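Sarcolemmal membrane-associated protein (Homo sapiens, PDB 6AR0) serves as an adaptor that joins the STRIPAK phosphatase–kinase complex, which dephosphorylates STK3 and restrains Hippo signalling. Local coordinates at residues A[53-58]-A[72-77]. Residues are numbered along the deposited sequence; the frame is centred on the assembly and turned at random.
Sequences RNHALV and TKSSNG
H55 lays its imidazole against S74 and reaches past it to the backbone of G77, tying the start of strand 56-61 to the loop between strands 66-71 and 78-80. The CB of H55 sets out away from 72-77, but with CG anti to the backbone N (chi1 -167°) the ring swings back beneath S74. CG begins the overlap, 3.7 Å from S74 CB; CD2 and ND1 follow, each 3.6 Å from S74 CB, and ND1 also accepts a hydrogen bond from the backbone N of S52. CE1 comes within 3.4 Å of S74 CB, which sits almost over the ring centre, 8° off the normal, in a CH-pi contact. At the tip, NE2 donates to G77 O at 2.8 Å; the oxygen lies in the imidazole plane, although NE2 itself stands well above the plane of the G77 carbonyl.

S74 OG has two partners: D71 OD2 and, as acceptor at 2.9 Å, G77 N, an ST motif that holds the residue whose O receives H55 NE2. Closer to the strand, T72 N donates to H55 O over 3.0 Å, while water 2 links T72 OG1 to A56 O. A classic beta bulge, in which H55 and A56 pair together with I30, marks the strand's start.

H55, S52 and the N76-G77 pair match the SxxH and NG signatures of FHA domains, the part of the protein in this chain, where the loops bearing them form the phosphothreonine-binding face. Here N76 ND2 bonds to V50 O and S75 N to S52 OG, joining the same loops. Since one ring nitrogen accepts while the other donates, the histidine is probably neutral with its proton on NE2, acting as a structural crosslink between the two loops.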
loop_
_atom_site.group_PDB
_atom_site.type_symbol
_atom_site.label_atom_id
_atom_site.label_comp_id
_atom_site.label_asym_id
_atom_site.label_seq_id
_atom_site.Cartn_x
_atom_site.Cartn_y
_atom_site.Cartn_z
ATOM N N ARG A 53 -5.346 -10.951 2.662
ATOM C CA ARG A 53 -5.386 -10.578 4.071
ATOM C C ARG A 53 -4.043 -10.024 4.521
ATOM O O ARG A 53 -3.979 -8.986 5.192
ATOM C CB ARG A 53 -5.766 -11.791 4.919
ATOM C CG ARG A 53 -5.830 -11.495 6.414
ATOM C CD ARG A 53 -6.148 -12.733 7.241
ATOM N NE ARG A 53 -6.261 -12.404 8.665
ATOM C CZ ARG A 53 -7.369 -12.512 9.399
ATOM N NH1 ARG A 53 -8.504 -12.970 8.879
ATOM N NH2 ARG A 53 -7.339 -12.166 10.679
ATOM N N ASN A 54 -2.960 -10.705 4.157
ATOM C CA ASN A 54 -1.598 -10.267 4.442
ATOM C C ASN A 54 -0.961 -9.941 3.096
ATOM O O ASN A 54 -0.276 -10.757 2.488
ATOM C CB ASN A 54 -0.830 -11.347 5.178
ATOM C CG ASN A 54 -1.557 -11.830 6.411
ATOM O OD1 ASN A 54 -1.928 -11.039 7.270
ATOM N ND2 ASN A 54 -1.785 -13.133 6.493
ATOM N N HIS A 55 -1.235 -8.735 2.608
ATOM C CA HIS A 55 -0.917 -8.390 1.231
ATOM C C HIS A 55 0.493 -7.822 1.083
ATOM O O HIS A 55 1.263 -8.254 0.219
ATOM C CB HIS A 55 -1.967 -7.395 0.728
ATOM C CG HIS A 55 -1.944 -7.201 -0.744
ATOM N ND1 HIS A 55 -2.900 -7.735 -1.578
ATOM C CD2 HIS A 55 -1.049 -6.572 -1.536
ATOM C CE1 HIS A 55 -2.599 -7.424 -2.823
ATOM N NE2 HIS A 55 -1.482 -6.720 -2.824
ATOM N N ALA A 56 0.832 -6.854 1.924
ATOM C CA ALA A 56 2.120 -6.184 1.839
ATOM C C ALA A 56 2.444 -5.612 3.214
ATOM O O ALA A 56 1.657 -5.709 4.161
ATOM C CB ALA A 56 2.117 -5.122 0.731
ATOM N N LEU A 57 3.637 -5.039 3.315
ATOM C CA LEU A 57 4.146 -4.445 4.535
ATOM C C LEU A 57 4.861 -3.161 4.157
ATOM O O LEU A 57 5.613 -3.144 3.184
ATOM C CB LEU A 57 5.128 -5.431 5.161
ATOM C CG LEU A 57 5.567 -5.217 6.605
ATOM C CD1 LEU A 57 4.393 -5.314 7.565
ATOM C CD2 LEU A 57 6.634 -6.230 6.963
ATOM N N VAL A 58 4.620 -2.085 4.910
ATOM C CA VAL A 58 5.262 -0.796 4.670
ATOM C C VAL A 58 5.935 -0.328 5.953
ATOM O O VAL A 58 5.388 -0.489 7.047
ATOM C CB VAL A 58 4.253 0.249 4.119
ATOM C CG1 VAL A 58 3.106 0.533 5.095
ATOM C CG2 VAL A 58 4.951 1.527 3.724
ATOM N N THR A 72 4.009 -9.437 0.547
ATOM C CA THR A 72 4.083 -10.621 1.412
ATOM C C THR A 72 3.228 -11.764 0.860
ATOM O O THR A 72 2.315 -12.273 1.506
ATOM C CB THR A 72 3.687 -10.253 2.841
ATOM O OG1 THR A 72 2.353 -9.736 2.863
ATOM C CG2 THR A 72 4.616 -9.218 3.419
ATOM N N LYS A 73 3.558 -12.192 -0.359
ATOM C CA LYS A 73 2.870 -13.302 -1.019
ATOM C C LYS A 73 1.418 -12.960 -1.357
ATOM O O LYS A 73 0.523 -13.791 -1.195
ATOM C CB LYS A 73 2.951 -14.600 -0.201
ATOM C CG LYS A 73 4.361 -14.966 0.217
ATOM C CD LYS A 73 4.429 -16.342 0.846
ATOM C CE LYS A 73 5.843 -16.673 1.303
ATOM N NZ LYS A 73 6.276 -15.859 2.475
ATOM N N SER A 74 1.175 -11.747 -1.845
ATOM C CA SER A 74 -0.173 -11.394 -2.258
ATOM C C SER A 74 -0.579 -12.251 -3.450
ATOM O O SER A 74 0.245 -12.625 -4.290
ATOM C CB SER A 74 -0.277 -9.918 -2.648
ATOM O OG SER A 74 0.281 -9.670 -3.926
ATOM N N SER A 75 -1.876 -12.532 -3.540
ATOM C CA SER A 75 -2.381 -13.267 -4.690
ATOM C C SER A 75 -2.321 -12.436 -5.960
ATOM O O SER A 75 -1.961 -12.961 -7.025
ATOM C CB SER A 75 -3.816 -13.715 -4.438
ATOM O OG SER A 75 -3.892 -14.540 -3.292
ATOM N N ASN A 76 -2.677 -11.146 -5.881
ATOM C CA ASN A 76 -2.949 -10.355 -7.080
ATOM C C ASN A 76 -1.956 -9.235 -7.354
ATOM O O ASN A 76 -2.118 -8.521 -8.360
ATOM C CB ASN A 76 -4.376 -9.806 -7.055
ATOM C CG ASN A 76 -5.403 -10.904 -7.141
ATOM O OD1 ASN A 76 -5.242 -11.867 -7.898
ATOM N ND2 ASN A 76 -6.461 -10.778 -6.359
ATOM N N GLY A 77 -0.960 -9.041 -6.505
ATOM C CA GLY A 77 0.146 -8.176 -6.868
ATOM C C GLY A 77 0.213 -6.883 -6.071
ATOM O O GLY A 77 -0.790 -6.381 -5.550
HETATM O O HOH W 1 -0.613 -13.328 1.452
HETATM O O HOH W 2 1.220 -8.435 4.995
#